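Local coordinates for nitroreductase (Bacteroides fragilis NCTC 9343, PDB 3EK3), which binds flavin mononucleotide and is probably an NAD(P)H-dependent oxidoreductase of the nitroreductase family, at residues H50-N64 with Y88-S101. Residues are numbered along the deposited sequence; the frame is centred on the assembly and turned at random.
Sequences HFTAVCNTVKLEELN and YCCYYHAPTLVIVS. With FMN (flavin mononucleotide), chain B.
Strands 50-54 and 96-101 run antiparallel, their axes 162° apart, joined by paired backbone hydrogen bonds at His50-Ser101, Thr52-Ile99 and Val54-Leu97. On the sheet face that carries Phe51, Ala53, Val98 and Val100, the Phe51 ring lies alongside Val100, whose CG1 meets the ring edge at CE1 (3.8 Å); helix 109-126 packs on this pair. On the other face, a water joins Thr52 OG1, Ser101 OG and the carbonyl of Ile99; Ser101 OG is also hydrogen-bonded to His159. Helix 57-64 lies over this second face. The Leu60 and Leu97 side chains cross obliquely, Leu60 CD2 lying 3.6 Å from Leu97 CB, while Leu63 CD2 and Ile99 CD1 meet tip to tip at 4.0 Å. The Tyr91 ring sits against the helix backbone, with CZ 3.4 Å from Leu60 CB and Asn64 CB at the ring edge. Asn64 holds the loop 88-90 through both ends of its amide. Its ND2 donates to Tyr88 O (3.0 Å), nearly in the amide plane, and its OD1 receives Cys90 N (3.0 Å), a straight bond at 172° arriving from above the carbonyl plane. With CG anti to the backbone N (chi1 -175°), the amide extends from the helix to this loop. The type I turn Cys89-Tyr92, which follows Tyr88, carries Tyr92, whose OH donates to FMN O2 (2.6 Å). Strand 50-54 also pairs in parallel with a strand of the second subunit, extending the sheet across the interface, consistent with the intertwined dimer of the FMN-dependent nitroreductase fold, in which the loop carrying Tyr92 borders the flavin pocket.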
loop_
_atom_site.group_PDB
_atom_site.type_symbol
_atom_site.label_atom_id
_atom_site.label_comp_id
_atom_site.label_asym_id
_atom_site.label_seq_id
_atom_site.Cartn_x
_atom_site.Cartn_y
_atom_site.Cartn_z
ATOM N N HIS A 50 -0.170 6.269 -12.618
ATOM C CA HIS A 50 -0.206 7.701 -12.868
ATOM C C HIS A 50 -0.817 8.381 -11.654
ATOM O O HIS A 50 -1.708 7.834 -11.019
ATOM C CB HIS A 50 -1.054 8.050 -14.093
ATOM C CG HIS A 50 -0.677 9.354 -14.723
ATOM N ND1 HIS A 50 0.383 9.478 -15.596
ATOM C CD2 HIS A 50 -1.196 10.594 -14.580
ATOM C CE1 HIS A 50 0.503 10.747 -15.959
ATOM N NE2 HIS A 50 -0.440 11.444 -15.350
ATOM N N PHE A 51 -0.316 9.578 -11.377
ATOM C CA PHE A 51 -0.736 10.395 -10.266
ATOM C C PHE A 51 -1.252 11.715 -10.829
ATOM O O PHE A 51 -0.466 12.511 -11.325
ATOM C CB PHE A 51 0.453 10.668 -9.342
ATOM C CG PHE A 51 1.274 9.433 -8.984
ATOM C CD1 PHE A 51 0.714 8.396 -8.299
ATOM C CD2 PHE A 51 2.610 9.318 -9.372
ATOM C CE1 PHE A 51 1.471 7.279 -7.948
ATOM C CE2 PHE A 51 3.378 8.187 -9.031
ATOM C CZ PHE A 51 2.776 7.156 -8.329
ATOM N N THR A 52 -2.567 11.928 -10.771
ATOM C CA THR A 52 -3.205 13.123 -11.318
ATOM C C THR A 52 -3.652 13.984 -10.146
ATOM O O THR A 52 -4.651 13.697 -9.490
ATOM C CB THR A 52 -4.396 12.762 -12.256
ATOM O OG1 THR A 52 -3.938 11.836 -13.246
ATOM C CG2 THR A 52 -4.911 14.008 -12.969
ATOM N N ALA A 53 -2.858 15.016 -9.849
ATOM C CA ALA A 53 -3.128 15.895 -8.732
ATOM C C ALA A 53 -4.062 17.007 -9.185
ATOM O O ALA A 53 -3.685 17.862 -9.977
ATOM C CB ALA A 53 -1.827 16.472 -8.153
ATOM N N VAL A 54 -5.293 16.990 -8.690
ATOM C CA VAL A 54 -6.280 17.983 -9.058
ATOM C C VAL A 54 -6.402 19.003 -7.929
ATOM O O VAL A 54 -6.835 18.662 -6.833
ATOM C CB VAL A 54 -7.655 17.357 -9.338
ATOM C CG1 VAL A 54 -8.678 18.434 -9.806
ATOM C CG2 VAL A 54 -7.518 16.257 -10.384
ATOM N N CYS A 55 -6.019 20.248 -8.227
ATOM C CA CYS A 55 -5.941 21.317 -7.252
ATOM C C CYS A 55 -6.979 22.407 -7.479
ATOM O O CYS A 55 -6.928 23.441 -6.861
ATOM C CB CYS A 55 -4.563 21.929 -7.340
ATOM S SG CYS A 55 -3.247 20.750 -7.052
ATOM N N ASN A 56 -7.934 22.153 -8.352
ATOM C CA ASN A 56 -8.858 23.181 -8.780
ATOM C C ASN A 56 -10.234 22.867 -8.189
ATOM O O ASN A 56 -10.816 21.827 -8.464
ATOM C CB ASN A 56 -8.879 23.156 -10.307
ATOM C CG ASN A 56 -9.688 24.271 -10.901
ATOM O OD1 ASN A 56 -10.883 24.365 -10.676
ATOM N ND2 ASN A 56 -9.029 25.135 -11.656
ATOM N N THR A 57 -10.739 23.761 -7.354
ATOM C CA THR A 57 -11.993 23.525 -6.645
ATOM C C THR A 57 -13.154 23.301 -7.568
ATOM O O THR A 57 -13.954 22.399 -7.312
ATOM C CB THR A 57 -12.293 24.662 -5.676
ATOM O OG1 THR A 57 -11.274 24.658 -4.672
ATOM C CG2 THR A 57 -13.635 24.477 -4.991
ATOM N N VAL A 58 -13.228 24.055 -8.667
ATOM C CA VAL A 58 -14.329 23.879 -9.631
ATOM C C VAL A 58 -14.308 22.482 -10.213
ATOM O O VAL A 58 -15.339 21.826 -10.295
ATOM C CB VAL A 58 -14.287 24.905 -10.798
ATOM C CG1 VAL A 58 -15.336 24.550 -11.844
ATOM C CG2 VAL A 58 -14.508 26.311 -10.298
ATOM N N LYS A 59 -13.145 22.021 -10.645
ATOM C CA LYS A 59 -13.059 20.686 -11.252
ATOM C C LYS A 59 -13.334 19.586 -10.223
ATOM O O LYS A 59 -13.948 18.572 -10.540
ATOM C CB LYS A 59 -11.694 20.465 -11.891
ATOM C CG LYS A 59 -11.348 21.468 -12.969
ATOM C CD LYS A 59 -10.013 21.128 -13.607
ATOM C CE LYS A 59 -9.381 22.323 -14.325
ATOM N NZ LYS A 59 -10.146 23.018 -15.402
ATOM N N LEU A 60 -12.885 19.779 -8.993
ATOM C CA LEU A 60 -13.180 18.778 -7.949
ATOM C C LEU A 60 -14.695 18.632 -7.732
ATOM O O LEU A 60 -15.210 17.540 -7.632
ATOM C CB LEU A 60 -12.472 19.124 -6.664
ATOM C CG LEU A 60 -10.975 18.915 -6.730
ATOM C CD1 LEU A 60 -10.327 19.601 -5.485
ATOM C CD2 LEU A 60 -10.591 17.429 -6.919
ATOM N N GLU A 61 -15.387 19.765 -7.687
ATOM C CA GLU A 61 -16.819 19.768 -7.513
ATOM C C GLU A 61 -17.522 19.092 -8.682
ATOM O O GLU A 61 -18.441 18.309 -8.491
ATOM C CB GLU A 61 -17.308 21.203 -7.272
ATOM C CG GLU A 61 -16.775 21.761 -5.951
ATOM C CD GLU A 61 -17.372 23.107 -5.557
ATOM O OE1 GLU A 61 -18.092 23.725 -6.390
ATOM O OE2 GLU A 61 -17.107 23.534 -4.397
ATOM N N GLU A 62 -17.083 19.370 -9.909
ATOM C CA GLU A 62 -17.659 18.727 -11.081
ATOM C C GLU A 62 -17.468 17.196 -11.071
ATOM O O GLU A 62 -18.376 16.439 -11.433
ATOM C CB GLU A 62 -17.065 19.330 -12.374
ATOM C CG GLU A 62 -17.524 20.753 -12.650
ATOM C CD GLU A 62 -17.075 21.299 -14.006
ATOM O OE1 GLU A 62 -16.063 20.814 -14.561
ATOM O OE2 GLU A 62 -17.803 22.167 -14.554
ATOM N N LEU A 63 -16.273 16.763 -10.707
ATOM C CA LEU A 63 -15.956 15.340 -10.611
ATOM C C LEU A 63 -16.839 14.664 -9.556
ATOM O O LEU A 63 -17.417 13.602 -9.791
ATOM C CB LEU A 63 -14.489 15.176 -10.259
ATOM C CG LEU A 63 -13.988 13.759 -10.013
ATOM C CD1 LEU A 63 -14.244 12.897 -11.227
ATOM C CD2 LEU A 63 -12.470 13.760 -9.650
ATOM N N ASN A 64 -16.986 15.321 -8.413
ATOM C CA ASN A 64 -17.883 14.822 -7.372
ATOM C C ASN A 64 -19.324 14.711 -7.867
ATOM O O ASN A 64 -19.998 13.719 -7.573
ATOM C CB ASN A 64 -17.754 15.680 -6.104
ATOM C CG ASN A 64 -18.578 15.143 -4.947
ATOM O OD1 ASN A 64 -18.248 14.097 -4.380
ATOM N ND2 ASN A 64 -19.653 15.835 -4.613
ATOM N N TYR A 88 -23.333 15.756 -0.071
ATOM C CA TYR A 88 -22.281 14.755 -0.106
ATOM C C TYR A 88 -21.100 15.189 -0.960
ATOM O O TYR A 88 -21.298 15.605 -2.116
ATOM C CB TYR A 88 -22.833 13.454 -0.679
ATOM C CG TYR A 88 -21.763 12.405 -0.771
ATOM C CD1 TYR A 88 -21.269 11.784 0.373
ATOM C CD2 TYR A 88 -21.224 12.053 -1.997
ATOM C CE1 TYR A 88 -20.272 10.813 0.276
ATOM C CE2 TYR A 88 -20.249 11.085 -2.102
ATOM C CZ TYR A 88 -19.774 10.476 -0.969
ATOM O OH TYR A 88 -18.799 9.516 -1.089
ATOM N N CYS A 89 -19.907 15.139 -0.373
ATOM C CA CYS A 89 -18.655 15.410 -1.066
ATOM C C CYS A 89 -17.665 14.334 -0.661
ATOM O O CYS A 89 -17.227 14.288 0.487
ATOM C CB CYS A 89 -18.102 16.777 -0.692
ATOM S SG CYS A 89 -16.601 17.170 -1.520
ATOM N N CYS A 90 -17.331 13.450 -1.597
ATOM C CA CYS A 90 -16.492 12.311 -1.282
ATOM C C CYS A 90 -15.112 12.718 -0.793
ATOM O O CYS A 90 -14.513 11.976 -0.026
ATOM C CB CYS A 90 -16.392 11.335 -2.459
ATOM S SG CYS A 90 -15.528 11.948 -3.935
ATOM N N TYR A 91 -14.621 13.889 -1.186
ATOM C CA TYR A 91 -13.269 14.313 -0.795
ATOM C C TYR A 91 -13.268 15.359 0.316
ATOM O O TYR A 91 -12.243 15.969 0.628
ATOM C CB TYR A 91 -12.435 14.794 -2.016
ATOM C CG TYR A 91 -13.030 15.991 -2.695
ATOM C CD1 TYR A 91 -14.022 15.843 -3.634
ATOM C CD2 TYR A 91 -12.669 17.269 -2.347
ATOM C CE1 TYR A 91 -14.621 16.918 -4.213
ATOM C CE2 TYR A 91 -13.259 18.354 -2.927
ATOM C CZ TYR A 91 -14.245 18.177 -3.870
ATOM O OH TYR A 91 -14.896 19.249 -4.471
ATOM N N TYR A 92 -14.417 15.546 0.961
ATOM C CA TYR A 92 -14.509 16.388 2.151
ATOM C C TYR A 92 -14.056 17.839 1.962
ATOM O O TYR A 92 -13.600 18.457 2.900
ATOM C CB TYR A 92 -13.744 15.741 3.318
ATOM C CG TYR A 92 -14.151 14.302 3.536
ATOM C CD1 TYR A 92 -15.424 13.983 3.944
ATOM C CD2 TYR A 92 -13.256 13.280 3.330
ATOM C CE1 TYR A 92 -15.820 12.649 4.155
ATOM C CE2 TYR A 92 -13.619 11.950 3.517
ATOM C CZ TYR A 92 -14.904 11.638 3.921
ATOM O OH TYR A 92 -15.266 10.312 4.123
ATOM N N HIS A 93 -14.199 18.373 0.756
ATOM C CA HIS A 93 -13.810 19.735 0.434
ATOM C C HIS A 93 -12.338 20.020 0.681
ATOM O O HIS A 93 -11.932 21.184 0.847
ATOM C CB HIS A 93 -14.729 20.725 1.150
ATOM C CG HIS A 93 -16.160 20.563 0.768
ATOM N ND1 HIS A 93 -16.627 20.903 -0.482
ATOM C CD2 HIS A 93 -17.217 20.054 1.445
ATOM C CE1 HIS A 93 -17.917 20.635 -0.551
ATOM N NE2 HIS A 93 -18.299 20.119 0.603
ATOM N N ALA A 94 -11.515 18.965 0.638
ATOM C CA ALA A 94 -10.072 19.131 0.575
ATOM C C ALA A 94 -9.712 19.981 -0.667
ATOM O O ALA A 94 -10.364 19.885 -1.702
ATOM C CB ALA A 94 -9.376 17.762 0.532
ATOM N N PRO A 95 -8.695 20.862 -0.553
ATOM C CA PRO A 95 -8.328 21.698 -1.712
ATOM C C PRO A 95 -7.605 20.973 -2.859
ATOM O O PRO A 95 -7.531 21.502 -3.985
ATOM C CB PRO A 95 -7.427 22.758 -1.064
ATOM C CG PRO A 95 -6.815 22.074 0.045
ATOM C CD PRO A 95 -7.890 21.206 0.623
ATOM N N THR A 96 -7.086 19.776 -2.571
ATOM C CA THR A 96 -6.337 18.931 -3.521
ATOM C C THR A 96 -6.786 17.473 -3.375
ATOM O O THR A 96 -6.970 16.973 -2.267
ATOM C CB THR A 96 -4.801 19.061 -3.341
ATOM O OG1 THR A 96 -4.395 20.360 -3.781
ATOM C CG2 THR A 96 -4.016 18.003 -4.168
ATOM N N LEU A 97 -7.022 16.833 -4.513
ATOM C CA LEU A 97 -7.220 15.399 -4.579
ATOM C C LEU A 97 -6.267 14.797 -5.599
ATOM O O LEU A 97 -6.264 15.207 -6.759
ATOM C CB LEU A 97 -8.641 15.099 -5.002
ATOM C CG LEU A 97 -9.077 13.646 -5.000
ATOM C CD1 LEU A 97 -9.192 13.093 -3.584
ATOM C CD2 LEU A 97 -10.397 13.554 -5.706
ATOM N N VAL A 98 -5.484 13.816 -5.175
ATOM C CA VAL A 98 -4.589 13.097 -6.082
ATOM C C VAL A 98 -5.242 11.782 -6.481
ATOM O O VAL A 98 -5.525 10.897 -5.639
ATOM C CB VAL A 98 -3.242 12.791 -5.482
ATOM C CG1 VAL A 98 -2.272 12.232 -6.532
ATOM C CG2 VAL A 98 -2.654 14.030 -4.886
ATOM N N ILE A 99 -5.524 11.671 -7.765
ATOM C CA ILE A 99 -6.114 10.458 -8.306
ATOM C C ILE A 99 -4.995 9.491 -8.686
ATOM O O ILE A 99 -4.176 9.811 -9.532
ATOM C CB ILE A 99 -6.955 10.779 -9.573
ATOM C CG1 ILE A 99 -8.058 11.795 -9.221
ATOM C CG2 ILE A 99 -7.565 9.496 -10.172
ATOM C CD1 ILE A 99 -8.786 12.404 -10.410
ATOM N N VAL A 100 -4.993 8.302 -8.081
ATOM C CA VAL A 100 -3.881 7.357 -8.278
ATOM C C VAL A 100 -4.448 6.207 -9.118
ATOM O O VAL A 100 -5.344 5.489 -8.690
ATOM C CB VAL A 100 -3.232 6.898 -6.950
ATOM C CG1 VAL A 100 -2.037 5.927 -7.232
ATOM C CG2 VAL A 100 -2.686 8.119 -6.114
ATOM N N SER A 101 -3.917 6.056 -10.336
ATOM C CA SER A 101 -4.479 5.103 -11.308
ATOM C C SER A 101 -3.390 4.141 -11.771
ATOM O O SER A 101 -2.234 4.414 -11.608
ATOM C CB SER A 101 -5.075 5.831 -12.508
ATOM O OG SER A 101 -4.117 6.568 -13.260
HETATM N N1 FMN B . -11.856 6.958 4.363
HETATM C C2 FMN B . -12.850 7.734 3.815
HETATM O O2 FMN B . -13.286 8.715 4.425
HETATM N N3 FMN B . -13.418 7.429 2.596
HETATM C C4 FMN B . -12.997 6.339 1.916
HETATM O O4 FMN B . -13.374 6.229 0.737
HETATM C C4A FMN B . -11.972 5.553 2.459
HETATM N N5 FMN B . -11.517 4.456 1.773
HETATM C C5A FMN B . -10.487 3.675 2.259
HETATM C C6 FMN B . -10.032 2.592 1.508
HETATM C C7 FMN B . -8.969 1.810 1.956
HETATM C C7M FMN B . -8.335 0.758 1.046
HETATM C C8 FMN B . -8.340 2.154 3.159
HETATM C C8M FMN B . -6.943 1.645 3.422
HETATM C C9 FMN B . -8.799 3.244 3.906
HETATM C C9A FMN B . -9.868 4.019 3.467
HETATM N N10 FMN B . -10.362 5.110 4.203
HETATM C C10 FMN B . -11.368 5.888 3.679
HETATM C "C1'" FMN B . -9.721 5.522 5.506
HETATM C "C2'" FMN B . -10.078 4.526 6.615
HETATM O "O2'" FMN B . -11.418 4.722 7.034
HETATM C "C3'" FMN B . -9.148 4.792 7.786
HETATM O "O3'" FMN B . -7.848 4.402 7.403
HETATM C "C4'" FMN B . -9.531 3.984 9.042
HETATM O "O4'" FMN B . -10.768 4.445 9.569
HETATM C "C5'" FMN B . -8.450 4.098 10.114
HETATM O "O5'" FMN B . -8.316 5.450 10.535
HETATM P P FMN B . -6.905 6.244 10.459
HETATM O O1P FMN B . -5.877 5.398 11.101
HETATM O O2P FMN B . -7.112 7.644 11.065
HETATM O O3P FMN B . -6.491 6.338 9.011
HETATM O O HOH W 1 -4.289 9.249 -12.344
HETATM O O HOH W 2 -8.708 23.769 -4.470
HETATM O O HOH W 3 -11.843 21.861 -2.829
HETATM O O HOH W 4 -13.966 21.461 -4.185
#